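Local coordinates for heat shock protein STI1 (Saccharomyces cerevisiae, PDB 3UPV), which links Hsp70 and Hsp90 as a co-chaperone, its TPR2B domain here being bound to a C-terminal peptide of Hsp70, at residues A[10-13]-A[14-18]; A[104-107]-A[108-111]. One frame throughout, in Å; residues are numbered along the deposited sequence.

Contact 1: residues A[10-13]-A[14-18]; sequences EGKE and YFTKS
The ring of Tyr-14 meets the carbonyl of Glu-10, one helical turn back, obliquely, with CD2 of Tyr-14 3.4 Å from O of Glu-10. Its CG stands anti to the carbonyl carbon (chi1 -78°), which swings the ring back along the helix; it also touches Asn-22 and Ala-23 of helix 20-33. Phe-15 instead turns its ring away from this turn, edge-to-face with Trp-20, while its CB rests 3.3 Å from O of Gly-11. An alanine in place of Tyr-14 would probably uncover the Glu-10 carbonyl and open a gap against Asn-22 and Ala-23. Along the backbone run the i to i+4 bonds of the helix, that from Tyr-14 N to Glu-10 O being nearly straight at 171°. Thr-16 grips O of Lys-12 twice: OG1 donates from above the carbonyl plane at 2.8 Å, and N of Thr-16 reaches the same oxygen from the opposite face at 2.9 Å. A Schellman motif with Ser-18 at C' ends helix 2-16. Lys-12 and Phe-15 also pack on the bound Hsp70 peptide, so the doubly held Lys-12 carbonyl probably helps to hold the backbone next to it, the Thr-16 hydroxyl giving its proton to its own helix.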
ATOM      1  N   GLU A  10      -2.987 -14.830   8.421  1.00 10.73           N
ATOM      2  CA  GLU A  10      -2.364 -14.460   9.664  1.00 11.04           C
ATOM      3  C   GLU A  10      -2.110 -12.958   9.673  1.00 10.43           C
ATOM      4  O   GLU A  10      -2.426 -12.283  10.677  1.00 11.51           O
ATOM      5  CB  GLU A  10      -1.066 -15.232   9.955  1.00 10.50           C
ATOM      6  CG  GLU A  10      -1.308 -16.689  10.323  1.00 14.84           C
ATOM      7  CD  GLU A  10      -0.035 -17.554  10.338  1.00 21.19           C
ATOM      8  OE1 GLU A  10      -0.200 -18.790  10.372  1.00 23.38           O
ATOM      9  OE2 GLU A  10       1.109 -17.030  10.337  1.00 24.99           O
ATOM     10  N   GLY A  11      -1.547 -12.455   8.555  1.00  9.81           N
ATOM     11  CA  GLY A  11      -1.259 -11.036   8.430  1.00 10.49           C
ATOM     12  C   GLY A  11      -2.492 -10.220   8.679  1.00 10.63           C
ATOM     13  O   GLY A  11      -2.444  -9.240   9.429  1.00 10.95           O
ATOM     14  N   LYS A  12      -3.562 -10.626   7.990  1.00 11.22           N
ATOM     15  CA  LYS A  12      -4.818  -9.927   8.006  1.00 11.12           C
ATOM     16  C   LYS A  12      -5.388  -9.948   9.388  1.00 11.10           C
ATOM     17  O   LYS A  12      -5.826  -8.913   9.865  1.00 12.27           O
ATOM     18  CB  LYS A  12      -5.799 -10.523   7.005  1.00 12.32           C
ATOM     19  CG  LYS A  12      -7.237  -9.932   7.184  1.00 16.46           C
ATOM     20  CD  LYS A  12      -8.097 -10.013   5.885  1.00 23.12           C
ATOM     21  CE  LYS A  12      -8.413 -11.462   5.409  1.00 27.71           C
ATOM     22  NZ  LYS A  12      -8.680 -12.640   6.377  1.00 29.48           N
ATOM     23  N   GLU A  13      -5.310 -11.081  10.081  1.00 11.16           N
ATOM     24  CA  GLU A  13      -5.755 -11.119  11.467  1.00 12.27           C
ATOM     25  C   GLU A  13      -4.934 -10.169  12.405  1.00 11.94           C
ATOM     26  O   GLU A  13      -5.525  -9.433  13.228  1.00 11.00           O
ATOM     27  CB  GLU A  13      -5.772 -12.566  11.994  1.00 13.81           C
ATOM     28  CG  GLU A  13      -6.362 -12.728  13.395  1.00 17.35           C
ATOM     29  CD  GLU A  13      -7.881 -12.437  13.479  1.00 27.11           C
ATOM     30  OE1 GLU A  13      -8.542 -12.239  12.407  1.00 28.90           O
ATOM     31  OE2 GLU A  13      -8.419 -12.428  14.635  1.00 30.19           O
ATOM     32  N   TYR A  14      -3.602 -10.205  12.299  1.00 11.13           N
ATOM     33  CA  TYR A  14      -2.763  -9.306  13.102  1.00 13.04           C
ATOM     34  C   TYR A  14      -3.093  -7.842  12.820  1.00 12.31           C
ATOM     35  O   TYR A  14      -3.231  -7.023  13.757  1.00 12.14           O
ATOM     36  CB  TYR A  14      -1.273  -9.533  12.818  1.00 12.64           C
ATOM     37  CG  TYR A  14      -0.732 -10.769  13.532  1.00 14.06           C
ATOM     38  CD1 TYR A  14      -1.062 -11.037  14.886  1.00 13.03           C
ATOM     39  CD2 TYR A  14       0.104 -11.684  12.850  1.00 14.08           C
ATOM     40  CE1 TYR A  14      -0.584 -12.168  15.499  1.00 12.14           C
ATOM     41  CE2 TYR A  14       0.585 -12.822  13.487  1.00 13.57           C
ATOM     42  CZ  TYR A  14       0.228 -13.053  14.800  1.00 13.74           C
ATOM     43  OH  TYR A  14       0.698 -14.165  15.441  1.00 13.71           O
ATOM     44  N   PHE A  15      -3.317  -7.541  11.552  1.00 11.12           N
ATOM     45  CA  PHE A  15      -3.511  -6.156  11.134  1.00 11.93           C
ATOM     46  C   PHE A  15      -4.861  -5.668  11.725  1.00 13.86           C
ATOM     47  O   PHE A  15      -5.002  -4.545  12.298  1.00 14.52           O
ATOM     48  CB  PHE A  15      -3.446  -6.053   9.594  1.00 10.57           C
ATOM     49  CG  PHE A  15      -3.431  -4.646   9.096  1.00 10.52           C
ATOM     50  CD1 PHE A  15      -2.216  -4.011   8.918  1.00  7.07           C
ATOM     51  CD2 PHE A  15      -4.618  -3.951   8.872  1.00 10.72           C
ATOM     52  CE1 PHE A  15      -2.145  -2.689   8.491  1.00  9.65           C
ATOM     53  CE2 PHE A  15      -4.582  -2.580   8.417  1.00 11.46           C
ATOM     54  CZ  PHE A  15      -3.368  -1.946   8.258  1.00 10.30           C
ATOM     55  N   THR A  16      -5.836  -6.567  11.653  1.00 13.91           N
ATOM     56  CA  THR A  16      -7.184  -6.285  12.071  1.00 15.96           C
ATOM     57  C   THR A  16      -7.186  -5.961  13.550  1.00 16.25           C
ATOM     58  O   THR A  16      -7.963  -5.108  14.004  1.00 16.28           O
ATOM     59  CB  THR A  16      -8.077  -7.471  11.706  1.00 16.30           C
ATOM     60  OG1 THR A  16      -8.194  -7.529  10.277  1.00 17.25           O
ATOM     61  CG2 THR A  16      -9.437  -7.310  12.272  1.00 18.23           C
ATOM     62  N   LYS A  17      -6.219  -6.516  14.279  1.00 16.42           N
ATOM     63  CA  LYS A  17      -6.160  -6.333  15.738  1.00 15.56           C
ATOM     64  C   LYS A  17      -5.163  -5.251  16.114  1.00 15.09           C
ATOM     65  O   LYS A  17      -4.886  -5.024  17.309  1.00 14.91           O
ATOM     66  CB  LYS A  17      -5.804  -7.660  16.454  1.00 15.22           C
ATOM     67  CG  LYS A  17      -6.768  -8.804  16.209  1.00 18.10           C
ATOM     68  CD  LYS A  17      -7.854  -8.891  17.299  1.00 24.78           C
ATOM     69  CE  LYS A  17      -9.273  -8.653  16.789  1.00 26.62           C
ATOM     70  NZ  LYS A  17     -10.193  -8.628  17.983  1.00 28.90           N
ATOM     71  N   SER A  18      -4.666  -4.559  15.099  1.00 14.17           N
ATOM     72  CA  SER A  18      -3.695  -3.476  15.255  1.00 13.33           C
ATOM     73  C   SER A  18      -2.393  -3.975  15.844  1.00 12.85           C
ATOM     74  O   SER A  18      -1.628  -3.204  16.433  1.00 13.35           O
ATOM     75  CB  SER A  18      -4.302  -2.287  16.073  1.00 12.58           C
ATOM     76  OG  SER A  18      -5.608  -1.972  15.571  1.00 14.19           O
TER

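Contact 2: residues A[104-107]-A[108-111]; sequences EVNN and GSSA
Between Asn-106 and Ser-109 the backbone makes a type I' turn, with positive phi at Asn-107 and Gly-108, and a type I turn from Gly-108 to Ala-111 overlaps it. Across the first turn N of Ser-109 donates to O of Asn-106 at 3.3 Å, well above the carbonyl plane, with an N-H...O angle of 145°. The hydroxyl of Ser-109 sits between its own backbone N and carbonyl carbon (chi1 59°), which brings OG back over Asn-106, 3.1 Å from CB of that residue. From there OG also lies 3.3 Å from O of Asn-106, at best a weak bond. CB of Asn-106 faces Ser-109, and its side chain also touches Val-72 of helix 72-84. Gly-108 has a conformation that suits glycine, since a CB would collide with O of Asn-107. The second turn is closed by N of Ala-111 on O of Gly-108 at 3.1 Å. Asp-102 reinforces the bend from the preceding helix: its carboxylate OD2 takes the N-H of Ser-110, and a backbone bond joins it to Gly-108. The reversal into helix 111-124 probably rests mainly on the backbone turns and the bonds to Asp-102, the hydroxyl bond being weak and not settled.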
ATOM      1  N   GLU A 104      -9.157   2.728 -15.041  1.00 10.29           N
ATOM      2  CA  GLU A 104      -8.954   1.554 -15.877  1.00 11.77           C
ATOM      3  C   GLU A 104      -9.382   0.233 -15.237  1.00 11.78           C
ATOM      4  O   GLU A 104     -10.178  -0.570 -15.824  1.00 12.63           O
ATOM      5  CB  GLU A 104      -7.465   1.461 -16.216  1.00 11.63           C
ATOM      6  CG  GLU A 104      -7.071   2.539 -17.212  1.00 16.15           C
ATOM      7  CD  GLU A 104      -5.561   2.694 -17.401  1.00 18.94           C
ATOM      8  OE1 GLU A 104      -5.176   3.619 -18.123  1.00 18.96           O
ATOM      9  OE2 GLU A 104      -4.769   1.922 -16.834  1.00 21.26           O
ATOM     10  N   VAL A 105      -8.854  -0.017 -14.039  1.00 13.53           N
ATOM     11  CA  VAL A 105      -9.086  -1.322 -13.427  1.00 14.19           C
ATOM     12  C   VAL A 105     -10.278  -1.358 -12.480  1.00 13.97           C
ATOM     13  O   VAL A 105     -11.030  -2.357 -12.506  1.00 14.15           O
ATOM     14  CB  VAL A 105      -7.756  -2.062 -12.852  1.00 16.00           C
ATOM     15  CG1 VAL A 105      -6.467  -1.198 -12.831  1.00 15.47           C
ATOM     16  CG2 VAL A 105      -8.043  -2.837 -11.557  1.00 18.16           C
ATOM     17  N   ASN A 106     -10.465  -0.299 -11.663  1.00 12.93           N
ATOM     18  CA  ASN A 106     -11.592  -0.241 -10.698  1.00 11.75           C
ATOM     19  C   ASN A 106     -12.811   0.573 -11.159  1.00 11.39           C
ATOM     20  O   ASN A 106     -13.799   0.761 -10.392  1.00 12.00           O
ATOM     21  CB  ASN A 106     -11.172   0.340  -9.335  1.00 12.36           C
ATOM     22  CG  ASN A 106     -10.130  -0.487  -8.624  1.00 15.62           C
ATOM     23  OD1 ASN A 106      -9.418   0.019  -7.724  1.00 21.13           O
ATOM     24  ND2 ASN A 106     -10.011  -1.729  -9.005  1.00 18.72           N
ATOM     25  N   ASN A 107     -12.753   1.106 -12.378  1.00  9.27           N
ATOM     26  CA  ASN A 107     -13.894   1.916 -12.858  1.00 11.04           C
ATOM     27  C   ASN A 107     -14.282   3.057 -11.897  1.00 11.08           C
ATOM     28  O   ASN A 107     -15.459   3.336 -11.683  1.00 11.17           O
ATOM     29  CB  ASN A 107     -15.086   1.004 -13.149  1.00 10.50           C
ATOM     30  CG  ASN A 107     -14.860   0.216 -14.385  1.00 11.18           C
ATOM     31  OD1 ASN A 107     -14.645  -1.013 -14.337  1.00 15.06           O
ATOM     32  ND2 ASN A 107     -14.780   0.916 -15.502  1.00  8.67           N
ATOM     33  N   GLY A 108     -13.264   3.644 -11.279  1.00 12.74           N
ATOM     34  CA  GLY A 108     -13.496   4.860 -10.532  1.00 12.32           C
ATOM     35  C   GLY A 108     -13.764   4.679  -9.052  1.00 13.24           C
ATOM     36  O   GLY A 108     -14.026   5.685  -8.376  1.00 11.41           O
ATOM     37  N   SER A 109     -13.699   3.445  -8.542  1.00 13.94           N
ATOM     38  CA  SER A 109     -14.203   3.201  -7.186  1.00 14.48           C
ATOM     39  C   SER A 109     -13.363   3.859  -6.074  1.00 14.59           C
ATOM     40  O   SER A 109     -13.889   4.163  -4.968  1.00 16.14           O
ATOM     41  CB  SER A 109     -14.449   1.704  -6.962  1.00 15.32           C
ATOM     42  OG  SER A 109     -13.286   0.951  -7.143  1.00 14.01           O
ATOM     43  N   SER A 110     -12.080   4.133  -6.352  1.00 13.50           N
ATOM     44  CA  SER A 110     -11.276   4.835  -5.344  1.00 11.61           C
ATOM     45  C   SER A 110     -11.060   6.310  -5.616  1.00 11.33           C
ATOM     46  O   SER A 110     -10.168   6.929  -5.003  1.00 11.49           O
ATOM     47  CB  SER A 110      -9.936   4.126  -5.169  1.00 13.03           C
ATOM     48  OG  SER A 110     -10.127   2.981  -4.344  1.00 17.20           O
ATOM     49  N   ALA A 111     -11.847   6.867  -6.527  1.00  9.15           N
ATOM     50  CA  ALA A 111     -11.692   8.264  -6.940  1.00  9.79           C
ATOM     51  C   ALA A 111     -11.745   9.232  -5.806  1.00  9.85           C
ATOM     52  O   ALA A 111     -10.960  10.180  -5.806  1.00 10.99           O
ATOM     53  CB  ALA A 111     -12.769   8.679  -7.959  1.00 10.43           C
TER

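Overall arrangement
Coming from the N terminus, the chain reaches contact 1 in the last turns of helix 2-16, within TPR 7, before helix 20-33 packs back against it. The path then runs through helices 38-50, 54-67, 72-84 and 88-106 before contact 2 turns it into the final helix, 111-124. Both contacts are local and in series, so they neither nest nor cross; contact 1 closes no loop, contact 2 a tight turn. The centres of contacts 1 and 2 are about 26 Å apart, and their nearest atoms about 15 Å. Contact 1 carries two residues, Lys-12 and Phe-15, that pack on the peptide; contact 2 joins the last two helices, touching helix 72-84 on the way.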